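Local coordinates for protein ribonuclease T2 (Homo sapiens, PDB 3T0O) that cleaves single-stranded RNA, preferentially between purine and uridine residues, leaving purine-2',3'-cyclophosphate ends, and degrades microbial RNA for sensing by TLR8, at residues I14-W19 / I172-L177; V101-S106 / Q182-Q187; N137-A142 / V222-P227. All coordinates share one frame; numbering follows the deposited sequence. Where two conformers were deposited one is given.

Contact 1 of 3, residues I14-W19 / I172-L177; sequences IMVQHW and IGQIEL
With CG anti to the backbone N (chi1 -178°), Gln174 sends its extended side chain across Val16, whose CG1 is also anti to N and lies 3.2 Å from Gln174 CD. On the same face of this antiparallel sheet, Glu176 runs alongside Val16, and its CB rests 3.6 Å from Ile14 CG2. The backbones are joined through the hydrogen-bonded pairs Met15-Leu177 and Gln17-Ile175; Gln17 O accepts from Ile175 N at 2.8 Å. Trp19 N closes the ladder by bonding to Gly173 O. On its other side, toward strand 157-161, strand 171-180 carries a classic beta bulge, with Gly173 and Gln174 set against the single residue Gln159. A water sits in the plane of the His18 ring, 2.7 Å from ND1, and donates to Gln174 OE1. That same OE1 is hydrogen-bonded to ND1 of His41, a predicted active-site residue whose ring stacks on His18, while Gln159 OE1 holds Gln174 NE2; partners at both ends fix the amide's rotation, consistent with Gln174 orienting the His41 ring. Strand 12-18 lies between strands 39-45 and 171-180, and the opposite face, with Met15, Gln17, Ile175 and Leu177, packs against helices 107-121 and 141-152.

Contact 2 of 3, residues V101-S106 / Q182-Q187; sequences VDALNS and QDQQLQ
Val101 meets Gln182 and Gln184 where two loops of the RNase T2 fold pack together: the connection between helices 84-98 and 107-121, and the turn linking strands 171-180 and 186-187. The first shell sets methyl groups against amides, at 3.8 Å or more. Val101 CG1 lies 3.8 Å from Gln182 O and 3.9 Å from Gln184 NE2, while its other methyl, CG2, is 4.1 Å from Gln182 NE2. The Gln182 side chain runs antiparallel to that of Val101, alongside its two methyls, whereas Gln184 reaches toward the valine from the facing loop, its NE2 nearest to CG1. Ala103 CB and Leu104 CD1 add more distant packing around the Gln184 amide.

No direct hydrogen bond joins the two segments, so water does the polar bridging. One water accepts from Asp102 N and donates to Gln182 OE1; another accepts from Ala103 N and donates to Gln182 O over a longer 3.2 Å. The second shell sets the Gln184 amide in place. A bend at chi2 (80°) turns its chain back over its own loop, where NE2 bonds to Lys181 O and only weakly to Gln182 O. Arg113 of helix 107-121 grips the loop twice, through Gln184 OE1 and Asp183 O. Across the contact, the 3-10 turn at Asp102 and Ala103 is closed by a hydrogen bond from Leu104 N to Val101 O, 2.9 Å long.

Contact 3 of 3, residues N137-A142 / V222-P227; sequences NYYQVA and VFYPPP
Tyr139 and Val222 form the hydrogen-bonded pair of a short two-stranded antiparallel sheet. Tyr139 N donates to Val222 O at 2.9 Å, and Val222 N returns a bond of 2.7 Å to Tyr139 O. Followed outward, the Tyr139 side chain starts at CB, 4.0 Å from Val222 CG1. With CG anti to the carbonyl carbon (chi1 -73°), the ring heads towards Tyr224: CD2 comes to 3.9 Å from Tyr224 CB, and CE2 to the same distance from Tyr224 CD2, at the edge of that ring and in its plane. At the tip, OH is hydrogen-bonded to Lys133 O, which ties the ring to the preceding loop.

Val222 CG1 stands between the backbone N and the carbonyl carbon, which sets it against the turn from strand to helix, 3.6 Å from Val141 N. Val141 CG2 meets Val222 CB at 3.6 Å, the two valines crossing at about a right angle. Tyr138 and Phe223 meet obliquely, with ring planes 66° apart and Phe223 CD1 at the edge of the tyrosine. A water accepts from Tyr224 N and lies 2.7 Å from Asn137 O, to which it may donate, bridging two residues that have no direct hydrogen bond to each other.

The contact thus fastens the C-terminal tail to the start of helix 141-152. Tyr224 packs edge-to-face on Phe144 of that helix, Phe223 bonds through its backbone to Ile172 of strand 171-180, and Pro225 rests on helix 20-23.

In the fold
Contact 1 lies near the middle of the molecule, its centre about 4 Å from that of the chain, while contacts 2 and 3 sit on opposite sides, their centres about 32 Å apart. Strand 171-180 leads towards both. Near one end, Leu177 CB packs 4.0 Å from Leu186 CD2 of contact 2; at the other, Ile172 N lies 2.9 Å from Phe223 O, a probable hydrogen bond to contact 3. Trp19 NE1 and Pro225 O, 2.8 Å apart, make a second probable hydrogen bond. The side chain of Gln174 is about 3 Å from the side chain of His41, whereas that of Leu104 in contact 2 stays about 9 Å from that of His94, another predicted active-site histidine. Contact 3 lies away from these sites.

Contact 1 of 3, residues I14-W19 / I172-L177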
loop_
_atom_site.group_PDB
_atom_site.type_symbol
_atom_site.label_atom_id
_atom_site.label_comp_id
_atom_site.label_asym_id
_atom_site.label_seq_id
_atom_site.Cartn_x
_atom_site.Cartn_y
_atom_site.Cartn_z
ATOM N N ILE A 14 6.305 -7.344 -1.403
ATOM C CA ILE A 14 4.864 -7.112 -1.531
ATOM C C ILE A 14 4.621 -5.618 -1.609
ATOM O O ILE A 14 5.018 -4.886 -0.676
ATOM C CB ILE A 14 4.139 -7.717 -0.330
ATOM C CG1 ILE A 14 4.440 -9.180 -0.145
ATOM C CG2 ILE A 14 2.581 -7.569 -0.554
ATOM C CD1 ILE A 14 4.013 -9.684 1.273
ATOM N N MET A 15 4.072 -5.134 -2.740
ATOM C CA MET A 15 3.725 -3.720 -2.832
ATOM C C MET A 15 2.320 -3.610 -2.251
ATOM O O MET A 15 1.390 -4.214 -2.752
ATOM C CB MET A 15 3.719 -3.232 -4.270
ATOM C CG MET A 15 3.063 -1.851 -4.418
ATOM S SD MET A 15 3.903 -0.501 -3.505
ATOM C CE MET A 15 3.163 0.967 -4.170
ATOM N N VAL A 16 2.167 -2.831 -1.180
ATOM C CA VAL A 16 0.934 -2.795 -0.405
ATOM C C VAL A 16 0.373 -1.412 -0.570
ATOM O O VAL A 16 1.049 -0.393 -0.284
ATOM C CB VAL A 16 1.290 -2.997 1.073
ATOM C CG1 VAL A 16 -0.039 -2.997 1.879
ATOM C CG2 VAL A 16 2.043 -4.332 1.181
ATOM N N GLN A 17 -0.881 -1.296 -1.053
ATOM C CA GLN A 17 -1.529 -0.010 -1.242
ATOM C C GLN A 17 -2.864 -0.086 -0.486
ATOM O O GLN A 17 -3.443 -1.150 -0.372
ATOM C CB GLN A 17 -1.800 0.204 -2.722
ATOM C CG GLN A 17 -0.493 0.374 -3.492
ATOM C CD GLN A 17 -0.701 0.491 -4.970
ATOM O OE1 GLN A 17 -0.632 -0.524 -5.721
ATOM N NE2 GLN A 17 -1.036 1.638 -5.401
ATOM N N HIS A 18 -3.283 1.046 0.039
ATOM C CA HIS A 18 -4.501 1.055 0.865
ATOM C C HIS A 18 -5.403 2.215 0.538
ATOM O O HIS A 18 -4.995 3.159 -0.093
ATOM C CB HIS A 18 -4.187 0.882 2.359
ATOM C CG HIS A 18 -3.232 1.918 2.909
ATOM N ND1 HIS A 18 -2.670 1.732 4.157
ATOM C CD2 HIS A 18 -2.713 3.055 2.397
ATOM C CE1 HIS A 18 -1.911 2.785 4.423
ATOM N NE2 HIS A 18 -1.855 3.557 3.350
ATOM N N TRP A 19 -6.663 2.070 0.956
ATOM C CA TRP A 19 -7.711 3.007 0.635
ATOM C C TRP A 19 -7.949 3.847 1.854
ATOM O O TRP A 19 -8.452 3.365 2.843
ATOM C CB TRP A 19 -8.947 2.202 0.247
ATOM C CG TRP A 19 -10.084 3.077 -0.151
ATOM C CD1 TRP A 19 -11.348 3.182 0.467
ATOM C CD2 TRP A 19 -10.122 3.979 -1.265
ATOM N NE1 TRP A 19 -12.124 4.088 -0.230
ATOM C CE2 TRP A 19 -11.402 4.599 -1.271
ATOM C CE3 TRP A 19 -9.207 4.302 -2.272
ATOM C CZ2 TRP A 19 -11.784 5.539 -2.243
ATOM C CZ3 TRP A 19 -9.573 5.250 -3.222
ATOM C CH2 TRP A 19 -10.826 5.887 -3.184
ATOM N N ILE A 172 -13.500 -2.776 1.684
ATOM C CA ILE A 172 -12.149 -2.988 1.097
ATOM C C ILE A 172 -11.208 -1.948 1.625
ATOM O O ILE A 172 -11.547 -0.775 1.631
ATOM C CB ILE A 172 -12.202 -3.049 -0.424
ATOM C CG1 ILE A 172 -10.809 -3.451 -0.971
ATOM C CG2 ILE A 172 -12.569 -1.655 -1.065
ATOM C CD1 ILE A 172 -10.840 -3.641 -2.520
ATOM N N GLY A 173 -10.000 -2.405 1.974
ATOM C CA GLY A 173 -8.997 -1.513 2.600
ATOM C C GLY A 173 -7.644 -1.585 1.927
ATOM O O GLY A 173 -6.949 -0.603 1.986
ATOM N N GLN A 174 -7.264 -2.756 1.394
ATOM C CA GLN A 174 -5.812 -2.879 1.038
ATOM C C GLN A 174 -5.659 -3.857 -0.100
ATOM O O GLN A 174 -6.338 -4.871 -0.115
ATOM C CB GLN A 174 -5.043 -3.290 2.319
ATOM C CG GLN A 174 -3.522 -3.400 2.082
ATOM C CD GLN A 174 -2.832 -3.287 3.460
ATOM O OE1 GLN A 174 -2.543 -2.179 3.868
ATOM N NE2 GLN A 174 -2.521 -4.400 4.043
ATOM N N ILE A 175 -4.795 -3.515 -1.062
ATOM C CA ILE A 175 -4.553 -4.392 -2.207
ATOM C C ILE A 175 -3.074 -4.615 -2.273
ATOM O O ILE A 175 -2.288 -3.652 -2.203
ATOM C CB ILE A 175 -5.072 -3.743 -3.432
ATOM C CG1 ILE A 175 -6.634 -3.683 -3.386
ATOM C CG2 ILE A 175 -4.493 -4.448 -4.709
ATOM C CD1 ILE A 175 -7.248 -2.881 -4.589
ATOM N N GLU A 176 -2.695 -5.861 -2.315
ATOM C CA GLU A 176 -1.253 -6.272 -2.288
ATOM C C GLU A 176 -0.933 -6.929 -3.596
ATOM O O GLU A 176 -1.682 -7.763 -4.089
ATOM C CB GLU A 176 -0.937 -7.222 -1.153
ATOM C CG GLU A 176 -1.343 -6.535 0.178
ATOM C CD GLU A 176 -0.948 -7.333 1.342
ATOM O OE1 GLU A 176 -0.659 -8.502 1.173
ATOM O OE2 GLU A 176 -0.980 -6.784 2.454
ATOM N N LEU A 177 0.218 -6.562 -4.172
ATOM C CA LEU A 177 0.702 -7.182 -5.434
ATOM C C LEU A 177 2.134 -7.616 -5.127
ATOM O O LEU A 177 2.960 -6.828 -4.652
ATOM C CB LEU A 177 0.727 -6.187 -6.593
ATOM C CG LEU A 177 -0.697 -5.760 -7.053
ATOM C CD1 LEU A 177 -0.656 -4.415 -7.787
ATOM C CD2 LEU A 177 -1.236 -6.905 -7.927
HETATM O O HOH W 1 -3.552 -0.318 5.734
#

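Contact 2 of 3, residues V101-S106 / Q182-Q187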
loop_
_atom_site.group_PDB
_atom_site.type_symbol
_atom_site.label_atom_id
_atom_site.label_comp_id
_atom_site.label_asym_id
_atom_site.label_seq_id
_atom_site.Cartn_x
_atom_site.Cartn_y
_atom_site.Cartn_z
ATOM N N VAL A 101 18.683 -6.046 -1.574
ATOM C CA VAL A 101 18.590 -5.929 -3.020
ATOM C C VAL A 101 19.304 -4.673 -3.474
ATOM O O VAL A 101 19.088 -3.621 -2.926
ATOM C CB VAL A 101 17.108 -5.857 -3.438
ATOM C CG1 VAL A 101 16.980 -5.396 -4.874
ATOM C CG2 VAL A 101 16.463 -7.242 -3.210
ATOM N N ASP A 102 20.144 -4.790 -4.496
ATOM C CA ASP A 102 21.010 -3.640 -4.866
ATOM C C ASP A 102 20.147 -2.457 -5.267
ATOM O O ASP A 102 20.410 -1.333 -4.828
ATOM C CB ASP A 102 21.986 -3.942 -6.013
ATOM C CG ASP A 102 23.238 -4.692 -5.585
ATOM O OD1 ASP A 102 23.429 -5.027 -4.408
ATOM O OD2 ASP A 102 24.020 -4.998 -6.490
ATOM N N ALA A 103 19.052 -2.720 -5.984
ATOM C CA ALA A 103 18.165 -1.621 -6.418
ATOM C C ALA A 103 17.499 -0.885 -5.264
ATOM O O ALA A 103 17.003 0.225 -5.477
ATOM C CB ALA A 103 17.057 -2.142 -7.327
ATOM N N LEU A 104 17.539 -1.466 -4.065
ATOM C CA LEU A 104 16.831 -0.908 -2.920
ATOM C C LEU A 104 17.790 -0.663 -1.763
ATOM O O LEU A 104 17.328 -0.514 -0.616
ATOM C CB LEU A 104 15.756 -1.911 -2.432
ATOM C CG LEU A 104 14.754 -2.368 -3.508
ATOM C CD1 LEU A 104 13.814 -3.387 -2.916
ATOM C CD2 LEU A 104 14.018 -1.193 -4.121
ATOM N N ASN A 105 19.089 -0.588 -2.063
ATOM C CA ASN A 105 20.125 -0.693 -1.031
ATOM C C ASN A 105 20.505 0.627 -0.347
ATOM O O ASN A 105 21.564 0.731 0.270
ATOM C CB ASN A 105 21.327 -1.502 -1.554
ATOM C CG ASN A 105 22.233 -0.675 -2.430
ATOM O OD1 ASN A 105 21.889 0.447 -2.802
ATOM N ND2 ASN A 105 23.369 -1.226 -2.810
ATOM N N SER A 106 19.618 1.606 -0.404
ATOM C CA SER A 106 19.804 2.834 0.359
ATOM C C SER A 106 18.420 3.345 0.648
ATOM O O SER A 106 17.494 2.936 0.006
ATOM C CB SER A 106 20.617 3.885 -0.415
ATOM O OG SER A 106 19.846 4.410 -1.516
ATOM N N GLN A 182 14.639 -9.205 -7.176
ATOM C CA GLN A 182 15.705 -8.432 -7.820
ATOM C C GLN A 182 15.268 -7.227 -8.619
ATOM O O GLN A 182 15.816 -6.134 -8.366
ATOM C CB GLN A 182 16.664 -9.335 -8.596
ATOM C CG GLN A 182 17.409 -10.270 -7.676
ATOM C CD GLN A 182 18.238 -9.547 -6.589
ATOM O OE1 GLN A 182 18.813 -8.462 -6.811
ATOM N NE2 GLN A 182 18.311 -10.163 -5.414
ATOM N N ASP A 183 14.241 -7.387 -9.477
ATOM C CA ASP A 183 13.829 -6.332 -10.434
ATOM C C ASP A 183 12.402 -5.790 -10.170
ATOM O O ASP A 183 11.899 -4.962 -10.937
ATOM C CB ASP A 183 13.869 -6.893 -11.872
ATOM C CG ASP A 183 15.103 -7.726 -12.139
ATOM O OD1 ASP A 183 16.204 -7.287 -11.733
ATOM O OD2 ASP A 183 14.986 -8.819 -12.749
ATOM N N GLN A 184 11.769 -6.309 -9.124
ATOM C CA GLN A 184 10.404 -5.938 -8.693
ATOM C C GLN A 184 9.441 -6.026 -9.830
ATOM O O GLN A 184 8.659 -5.068 -10.060
ATOM C CB GLN A 184 10.379 -4.516 -8.085
ATOM C CG GLN A 184 11.347 -4.376 -6.933
ATOM C CD GLN A 184 12.773 -4.158 -7.416
ATOM O OE1 GLN A 184 13.031 -3.277 -8.233
ATOM N NE2 GLN A 184 13.712 -4.931 -6.878
ATOM N N GLN A 185 9.479 -7.127 -10.561
ATOM C CA GLN A 185 8.476 -7.398 -11.583
ATOM C C GLN A 185 7.275 -8.105 -10.946
ATOM O O GLN A 185 7.433 -8.824 -9.962
ATOM C CB GLN A 185 9.118 -8.209 -12.718
ATOM C CG GLN A 185 10.266 -7.427 -13.393
ATOM C CD GLN A 185 9.810 -6.073 -13.947
ATOM O OE1 GLN A 185 10.192 -5.005 -13.438
ATOM N NE2 GLN A 185 8.979 -6.112 -14.986
ATOM N N LEU A 186 6.076 -7.905 -11.513
ATOM C CA LEU A 186 4.883 -8.577 -10.950
ATOM C C LEU A 186 5.040 -10.089 -10.932
ATOM O O LEU A 186 5.460 -10.695 -11.947
ATOM C CB LEU A 186 3.642 -8.241 -11.758
ATOM C CG LEU A 186 3.269 -6.805 -11.414
ATOM C CD1 LEU A 186 2.444 -6.289 -12.597
ATOM C CD2 LEU A 186 2.386 -6.748 -10.172
ATOM N N GLN A 187 4.643 -10.672 -9.797
ATOM C CA GLN A 187 4.632 -12.148 -9.676
ATOM C C GLN A 187 3.434 -12.520 -8.817
ATOM O O GLN A 187 2.860 -11.699 -8.130
ATOM C CB GLN A 187 5.945 -12.672 -9.032
ATOM C CG GLN A 187 6.213 -12.150 -7.662
ATOM C CD GLN A 187 7.246 -12.999 -6.895
ATOM O OE1 GLN A 187 8.416 -12.716 -6.934
ATOM N NE2 GLN A 187 6.787 -14.044 -6.219
HETATM O O HOH W 2 20.953 -7.357 -5.665
HETATM O O HOH W 3 18.765 -4.953 -7.811
#

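Contact 3 of 3, residues N137-A142 / V222-P227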
loop_
_atom_site.group_PDB
_atom_site.type_symbol
_atom_site.label_atom_id
_atom_site.label_comp_id
_atom_site.label_asym_id
_atom_site.label_seq_id
_atom_site.Cartn_x
_atom_site.Cartn_y
_atom_site.Cartn_z
ATOM N N ASN A 137 -23.087 1.674 -3.797
ATOM C CA ASN A 137 -23.491 0.346 -4.186
ATOM C C ASN A 137 -22.338 -0.595 -3.922
ATOM O O ASN A 137 -21.181 -0.295 -4.303
ATOM C CB ASN A 137 -23.838 0.301 -5.666
ATOM C CG ASN A 137 -24.631 -0.975 -6.019
ATOM O OD1 ASN A 137 -25.659 -1.295 -5.413
ATOM N ND2 ASN A 137 -24.119 -1.715 -6.982
ATOM N N TYR A 138 -22.641 -1.734 -3.303
ATOM C CA TYR A 138 -21.578 -2.717 -3.113
ATOM C C TYR A 138 -21.053 -3.326 -4.419
ATOM O O TYR A 138 -21.800 -3.461 -5.353
ATOM C CB TYR A 138 -22.068 -3.846 -2.250
ATOM C CG TYR A 138 -22.546 -3.437 -0.909
ATOM C CD1 TYR A 138 -22.083 -2.240 -0.264
ATOM C CD2 TYR A 138 -23.465 -4.253 -0.266
ATOM C CE1 TYR A 138 -22.551 -1.890 0.996
ATOM C CE2 TYR A 138 -23.903 -3.925 1.010
ATOM C CZ TYR A 138 -23.444 -2.754 1.616
ATOM O OH TYR A 138 -23.972 -2.527 2.870
ATOM N N TYR A 139 -19.794 -3.755 -4.407
ATOM C CA TYR A 139 -19.195 -4.545 -5.439
ATOM C C TYR A 139 -19.145 -5.958 -4.945
ATOM O O TYR A 139 -19.492 -6.248 -3.776
ATOM C CB TYR A 139 -17.749 -4.096 -5.677
ATOM C CG TYR A 139 -17.722 -2.763 -6.391
ATOM C CD1 TYR A 139 -17.799 -2.710 -7.768
ATOM C CD2 TYR A 139 -17.690 -1.570 -5.676
ATOM C CE1 TYR A 139 -17.835 -1.540 -8.442
ATOM C CE2 TYR A 139 -17.695 -0.354 -6.365
ATOM C CZ TYR A 139 -17.741 -0.366 -7.722
ATOM O OH TYR A 139 -17.807 0.820 -8.375
ATOM N N GLN A 140 -18.714 -6.861 -5.816
ATOM C CA GLN A 140 -18.270 -8.163 -5.305
ATOM C C GLN A 140 -16.767 -8.189 -5.207
ATOM O O GLN A 140 -16.080 -7.527 -5.949
ATOM C CB GLN A 140 -18.679 -9.265 -6.256
ATOM C CG GLN A 140 -20.191 -9.354 -6.446
ATOM C CD GLN A 140 -20.831 -9.894 -5.202
ATOM O OE1 GLN A 140 -20.468 -10.981 -4.711
ATOM N NE2 GLN A 140 -21.803 -9.166 -4.700
ATOM N N VAL A 141 -16.223 -8.909 -4.226
ATOM C CA VAL A 141 -14.791 -9.033 -4.155
ATOM C C VAL A 141 -14.230 -9.546 -5.471
ATOM O O VAL A 141 -13.162 -9.062 -5.837
ATOM C CB VAL A 141 -14.355 -9.910 -2.992
ATOM C CG1 VAL A 141 -12.846 -10.202 -3.083
ATOM C CG2 VAL A 141 -14.744 -9.147 -1.686
ATOM N N ALA A 142 -14.949 -10.435 -6.168
ATOM C CA ALA A 142 -14.441 -10.947 -7.471
ATOM C C ALA A 142 -14.313 -9.849 -8.496
ATOM O O ALA A 142 -13.486 -9.951 -9.408
ATOM C CB ALA A 142 -15.382 -12.042 -7.996
ATOM N N VAL A 222 -18.806 -6.330 -1.126
ATOM C CA VAL A 222 -17.807 -5.546 -0.429
ATOM C C VAL A 222 -18.132 -4.069 -0.675
ATOM O O VAL A 222 -18.564 -3.660 -1.786
ATOM C CB VAL A 222 -16.337 -5.961 -0.908
ATOM C CG1 VAL A 222 -16.196 -5.791 -2.415
ATOM C CG2 VAL A 222 -15.246 -5.078 -0.170
ATOM N N PHE A 223 -17.939 -3.291 0.360
ATOM C CA PHE A 223 -18.137 -1.835 0.231
ATOM C C PHE A 223 -16.811 -1.197 -0.096
ATOM O O PHE A 223 -15.805 -1.417 0.581
ATOM C CB PHE A 223 -18.688 -1.347 1.594
ATOM C CG PHE A 223 -19.061 0.088 1.665
ATOM C CD1 PHE A 223 -19.657 0.752 0.605
ATOM C CD2 PHE A 223 -18.844 0.773 2.848
ATOM C CE1 PHE A 223 -20.027 2.142 0.694
ATOM C CE2 PHE A 223 -19.217 2.161 2.949
ATOM C CZ PHE A 223 -19.809 2.801 1.859
ATOM N N TYR A 224 -16.840 -0.290 -1.066
ATOM C CA TYR A 224 -15.650 0.465 -1.483
ATOM C C TYR A 224 -16.086 1.933 -1.263
ATOM O O TYR A 224 -16.741 2.561 -2.137
ATOM C CB TYR A 224 -15.434 0.150 -2.968
ATOM C CG TYR A 224 -14.304 0.874 -3.635
ATOM C CD1 TYR A 224 -13.218 1.370 -2.892
ATOM C CD2 TYR A 224 -14.275 0.966 -4.993
ATOM C CE1 TYR A 224 -12.147 2.043 -3.512
ATOM C CE2 TYR A 224 -13.232 1.560 -5.661
ATOM C CZ TYR A 224 -12.165 2.120 -4.911
ATOM O OH TYR A 224 -11.116 2.673 -5.584
ATOM N N PRO A 225 -15.791 2.474 -0.104
ATOM C CA PRO A 225 -16.479 3.681 0.369
ATOM C C PRO A 225 -15.965 4.943 -0.257
ATOM O O PRO A 225 -14.741 5.164 -0.352
ATOM C CB PRO A 225 -16.155 3.717 1.883
ATOM C CG PRO A 225 -14.955 2.929 2.071
ATOM C CD PRO A 225 -15.010 1.823 0.964
ATOM N N PRO A 226 -16.877 5.786 -0.739
ATOM C CA PRO A 226 -16.461 7.157 -1.144
ATOM C C PRO A 226 -15.901 7.928 0.061
ATOM O O PRO A 226 -16.437 7.828 1.171
ATOM C CB PRO A 226 -17.764 7.790 -1.643
ATOM C CG PRO A 226 -18.726 6.722 -1.753
ATOM C CD PRO A 226 -18.295 5.537 -0.923
ATOM N N PRO A 227 -14.781 8.661 -0.120
ATOM C CA PRO A 227 -14.173 9.332 1.036
ATOM C C PRO A 227 -15.128 10.312 1.653
ATOM O O PRO A 227 -16.051 10.850 0.971
ATOM C CB PRO A 227 -12.993 10.111 0.457
ATOM C CG PRO A 227 -12.841 9.648 -0.924
ATOM C CD PRO A 227 -13.991 8.798 -1.345
HETATM O O HOH W 4 -18.986 0.249 -2.775
#